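Local structure of ssDNA binding protein (Pyrococcus furiosus, 4PSM) at residues V66-N69 and K74-W77; F48-E53 and D80-E85. The protein binds single-stranded DNA, probably holding the strand in a system of tunnels that runs between the subunits of its oligomer. All coordinates share one frame; numbering follows the deposited sequence.

Contact 1: V66-N69 and K74-W77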
# COMPACT_ATOMS: atom_id res chain seq x y z
N VAL A 66 -33.15 -16.62 -17.75
CA VAL A 66 -33.05 -18.03 -17.47
C VAL A 66 -33.04 -18.26 -15.97
O VAL A 66 -32.31 -17.60 -15.23
CB VAL A 66 -31.79 -18.65 -18.11
CG1 VAL A 66 -30.53 -18.07 -17.49
CG2 VAL A 66 -31.81 -20.17 -17.97
N ASP A 67 -33.89 -19.17 -15.53
CA ASP A 67 -33.91 -19.58 -14.14
C ASP A 67 -32.85 -20.65 -13.94
O ASP A 67 -32.51 -21.40 -14.86
CB ASP A 67 -35.29 -20.10 -13.74
CG ASP A 67 -36.30 -18.99 -13.58
OD1 ASP A 67 -36.48 -18.50 -12.44
OD2 ASP A 67 -36.91 -18.59 -14.59
N PHE A 68 -32.31 -20.70 -12.73
CA PHE A 68 -31.29 -21.67 -12.38
C PHE A 68 -31.36 -21.91 -10.89
O PHE A 68 -31.98 -21.14 -10.15
CB PHE A 68 -29.91 -21.15 -12.77
CG PHE A 68 -29.44 -20.00 -11.92
CD1 PHE A 68 -28.59 -20.21 -10.85
CD2 PHE A 68 -29.86 -18.71 -12.19
CE1 PHE A 68 -28.16 -19.15 -10.06
CE2 PHE A 68 -29.44 -17.64 -11.41
CZ PHE A 68 -28.58 -17.87 -10.35
N ASN A 69 -30.74 -22.99 -10.44
CA ASN A 69 -30.68 -23.26 -9.02
C ASN A 69 -29.26 -23.53 -8.59
O ASN A 69 -28.44 -24.01 -9.38
CB ASN A 69 -31.58 -24.45 -8.67
CG ASN A 69 -32.67 -24.08 -7.70
OD1 ASN A 69 -32.45 -24.04 -6.49
ND2 ASN A 69 -33.85 -23.79 -8.23
N LYS A 74 -23.20 -25.62 -6.83
CA LYS A 74 -23.12 -25.78 -8.29
C LYS A 74 -24.31 -25.14 -8.97
O LYS A 74 -25.45 -25.33 -8.55
CB LYS A 74 -23.04 -27.26 -8.67
CG LYS A 74 -21.75 -27.94 -8.29
CD LYS A 74 -20.72 -27.82 -9.40
CE LYS A 74 -19.48 -28.64 -9.09
NZ LYS A 74 -18.55 -28.71 -10.26
N ILE A 75 -24.06 -24.37 -10.01
CA ILE A 75 -25.14 -23.74 -10.76
C ILE A 75 -25.76 -24.75 -11.73
O ILE A 75 -25.10 -25.25 -12.64
CB ILE A 75 -24.67 -22.49 -11.53
CG1 ILE A 75 -24.14 -21.44 -10.55
CG2 ILE A 75 -25.80 -21.90 -12.36
CD1 ILE A 75 -23.50 -20.25 -11.22
N VAL A 76 -27.03 -25.06 -11.51
CA VAL A 76 -27.75 -25.96 -12.42
C VAL A 76 -28.78 -25.17 -13.22
O VAL A 76 -29.76 -24.65 -12.68
CB VAL A 76 -28.37 -27.19 -11.69
CG1 VAL A 76 -27.52 -27.59 -10.48
CG2 VAL A 76 -29.80 -26.92 -11.27
N TRP A 77 -28.53 -25.04 -14.51
CA TRP A 77 -29.42 -24.28 -15.36
C TRP A 77 -30.71 -25.06 -15.55
O TRP A 77 -30.72 -26.29 -15.53
CB TRP A 77 -28.78 -23.99 -16.72
CG TRP A 77 -27.54 -23.14 -16.64
CD1 TRP A 77 -26.27 -23.52 -16.95
CD2 TRP A 77 -27.47 -21.77 -16.23
NE1 TRP A 77 -25.40 -22.46 -16.76
CE2 TRP A 77 -26.12 -21.38 -16.32
CE3 TRP A 77 -28.42 -20.83 -15.79
CZ2 TRP A 77 -25.69 -20.09 -15.99
CZ3 TRP A 77 -27.99 -19.56 -15.46
CH2 TRP A 77 -26.63 -19.20 -15.56
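The beta hairpin of strands 61-71 and 74-87 is joined near its turn by Asn69 and Val76, an antiparallel hydrogen-bonded pair. Val76 N donates to Asn69 O at 2.8 Å, and Asn69 N returns a bond of 3.0 Å to Val76 O. One step along, Phe68 and Trp77 form a non-hydrogen-bonded pair, with side chains on the sheet face that receives helices 15-26 and 33-53. The hairpin is a worked case of an antiparallel sheet covered by helices on one face, to which Val66, Phe68, Ile75 and Trp77 turn mainly apolar surface. Phe68 CB lies 3.4 Å from Trp77 CE3, and the Phe68 ring is inclined at 61° to the indole. With CG of Phe68 between backbone N and carbonyl carbon (chi1 69°), its CD1 comes within 3.6 Å of Ile75 CG2; that methyl also sits over one face of the indole. Replacing Phe68 with alanine would probably open a gap beside Ile75 CG2 and leave the indole less firmly held. Trp77 NE1 is hydrogen-bonded to Ala39 O in helix 33-53. Val66 CG1 meets Trp77 CZ3 at 3.6 Å, the two side chains crossing at about a right angle.

Contact 2: F48-E53 and D80-E85; sequences FEKLQE and DSLEIE
Lys50 and Leu51, consecutive residues in the last turns of helix 33-53, carry its contact with Leu82 and Ile84 of segment 80-85, and together they illustrate how a helix can meet a strand through hydrocarbon alone. Lys50 comes first, using the aliphatic part of its chain: CB lies 3.9 Å from Ile84 CD1. Beyond CG the lysine is extended, which carries CD to within 4.4 Å of Leu82 CD2, a looser approach. Leu51 follows with the closest touch, CD2 to Ile84 CG2 at 3.7 Å, the two side chains passing obliquely. With CG anti to the carbonyl carbon (chi1 -61°), the leucine brings its CD2 nearer the strand than its first bond would suggest. Ile84 thus offers one branch to each helix residue, CD1 to Lys50 and CG2 to Leu51. The backbones stay well apart, 8.4 Å between Leu51 CA and Ile84 CA, and the area buried is a modest 149 Å². Around this joint, Leu82 also packs on Ile64 of the neighbouring strand 61-71. The C-terminal end of helix 33-53 thus touches helix 15-26, where Leu51 meets Tyr15, and, through Leu82 and Ile84, strand 74-87, an outer strand of the chain's three-stranded sheet.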
# COMPACT_ATOMS: atom_id res chain seq x y z
N PHE A 48 -25.46 -19.29 -27.88
CA PHE A 48 -24.84 -18.96 -29.15
C PHE A 48 -25.34 -19.86 -30.27
O PHE A 48 -25.43 -19.43 -31.42
CB PHE A 48 -23.33 -19.06 -29.07
CG PHE A 48 -22.63 -18.72 -30.35
CD1 PHE A 48 -22.29 -17.41 -30.63
CD2 PHE A 48 -22.33 -19.70 -31.28
CE1 PHE A 48 -21.64 -17.08 -31.80
CE2 PHE A 48 -21.69 -19.38 -32.46
CZ PHE A 48 -21.34 -18.07 -32.72
N GLU A 49 -25.63 -21.12 -29.94
CA GLU A 49 -26.20 -22.04 -30.92
C GLU A 49 -27.57 -21.53 -31.35
O GLU A 49 -27.86 -21.45 -32.53
CB GLU A 49 -26.30 -23.45 -30.34
CG GLU A 49 -24.95 -24.10 -30.06
CD GLU A 49 -25.08 -25.43 -29.34
OE1 GLU A 49 -26.10 -25.64 -28.65
OE2 GLU A 49 -24.17 -26.27 -29.48
N LYS A 50 -28.39 -21.17 -30.37
CA LYS A 50 -29.72 -20.64 -30.63
C LYS A 50 -29.68 -19.32 -31.39
O LYS A 50 -30.46 -19.12 -32.32
CB LYS A 50 -30.50 -20.50 -29.32
CG LYS A 50 -30.57 -21.79 -28.53
CD LYS A 50 -31.84 -21.89 -27.70
CE LYS A 50 -32.11 -23.34 -27.33
NZ LYS A 50 -33.46 -23.53 -26.72
N LEU A 51 -28.77 -18.42 -31.02
CA LEU A 51 -28.62 -17.17 -31.76
C LEU A 51 -28.27 -17.43 -33.22
O LEU A 51 -28.71 -16.70 -34.10
CB LEU A 51 -27.56 -16.26 -31.13
CG LEU A 51 -27.81 -15.80 -29.69
CD1 LEU A 51 -26.71 -14.88 -29.16
CD2 LEU A 51 -29.20 -15.23 -29.49
N GLN A 52 -27.46 -18.46 -33.46
CA GLN A 52 -27.12 -18.87 -34.82
C GLN A 52 -28.37 -19.33 -35.56
O GLN A 52 -28.65 -18.90 -36.67
CB GLN A 52 -26.09 -20.00 -34.81
CG GLN A 52 -24.64 -19.55 -34.90
CD GLN A 52 -23.70 -20.71 -35.19
OE1 GLN A 52 -24.10 -21.88 -35.17
NE2 GLN A 52 -22.44 -20.40 -35.47
N GLU A 53 -29.12 -20.22 -34.92
CA GLU A 53 -30.32 -20.79 -35.50
C GLU A 53 -31.35 -19.69 -35.77
O GLU A 53 -32.11 -19.77 -36.73
CB GLU A 53 -30.91 -21.85 -34.56
CG GLU A 53 -31.81 -22.86 -35.24
CD GLU A 53 -31.04 -23.86 -36.08
OE1 GLU A 53 -30.37 -24.74 -35.49
OE2 GLU A 53 -31.10 -23.78 -37.33
N ASP A 80 -35.16 -25.19 -19.84
CA ASP A 80 -36.55 -24.99 -20.22
C ASP A 80 -36.95 -23.53 -20.06
O ASP A 80 -37.67 -22.98 -20.89
CB ASP A 80 -37.46 -25.89 -19.39
CG ASP A 80 -37.06 -27.35 -19.45
OD1 ASP A 80 -37.59 -28.08 -20.31
OD2 ASP A 80 -36.21 -27.77 -18.63
N SER A 81 -36.47 -22.91 -18.98
CA SER A 81 -36.84 -21.54 -18.64
C SER A 81 -36.15 -20.47 -19.49
O SER A 81 -36.47 -19.29 -19.39
CB SER A 81 -36.55 -21.27 -17.16
OG SER A 81 -35.16 -21.37 -16.88
N LEU A 82 -35.20 -20.88 -20.33
CA LEU A 82 -34.43 -19.93 -21.12
C LEU A 82 -35.26 -19.20 -22.16
O LEU A 82 -35.91 -19.82 -23.00
CB LEU A 82 -33.26 -20.61 -21.82
CG LEU A 82 -32.47 -19.65 -22.71
CD1 LEU A 82 -31.75 -18.61 -21.86
CD2 LEU A 82 -31.49 -20.40 -23.61
N GLU A 83 -35.23 -17.87 -22.09
CA GLU A 83 -35.91 -17.03 -23.06
C GLU A 83 -34.90 -16.10 -23.73
O GLU A 83 -34.09 -15.46 -23.06
CB GLU A 83 -37.03 -16.23 -22.40
CG GLU A 83 -37.39 -16.72 -21.00
CD GLU A 83 -38.74 -16.21 -20.54
OE1 GLU A 83 -38.78 -15.40 -19.59
OE2 GLU A 83 -39.76 -16.63 -21.12
N ILE A 84 -34.95 -16.05 -25.05
CA ILE A 84 -34.11 -15.13 -25.80
C ILE A 84 -34.99 -14.21 -26.64
O ILE A 84 -35.43 -14.58 -27.73
CB ILE A 84 -33.14 -15.87 -26.73
CG1 ILE A 84 -32.32 -16.90 -25.95
CG2 ILE A 84 -32.23 -14.89 -27.44
CD1 ILE A 84 -31.35 -17.68 -26.81
N GLU A 85 -35.27 -13.01 -26.12
CA GLU A 85 -35.93 -11.98 -26.89
C GLU A 85 -34.93 -11.33 -27.83
O GLU A 85 -33.81 -11.00 -27.43
CB GLU A 85 -36.54 -10.94 -25.97
CG GLU A 85 -37.57 -11.50 -25.00
CD GLU A 85 -38.04 -10.48 -23.99
OE1 GLU A 85 -37.52 -9.34 -24.00
OE2 GLU A 85 -38.93 -10.80 -23.17

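How the contacts relate
Strand 74-87 serves both contacts, in two different ways. In contact 1 it pairs with its sheet neighbour, so backbone hydrogen bonds and aromatic packing act together; in contact 2 it meets a helix through aliphatic side chains, without a polar bond between the segments. Both are partly buried, but contact 1 has three buried residues, Val66, Phe68 and Ile75, whereas in contact 2 only Leu51 is buried and Lys50 is exposed. Contact 1 also covers about twice the area. Their centres lie about 16 Å apart, yet they meet directly: Asp67 N probably hydrogen-bonds to Ser81 OG at 2.9 Å, and Val66 CB packs against Leu82 CD1.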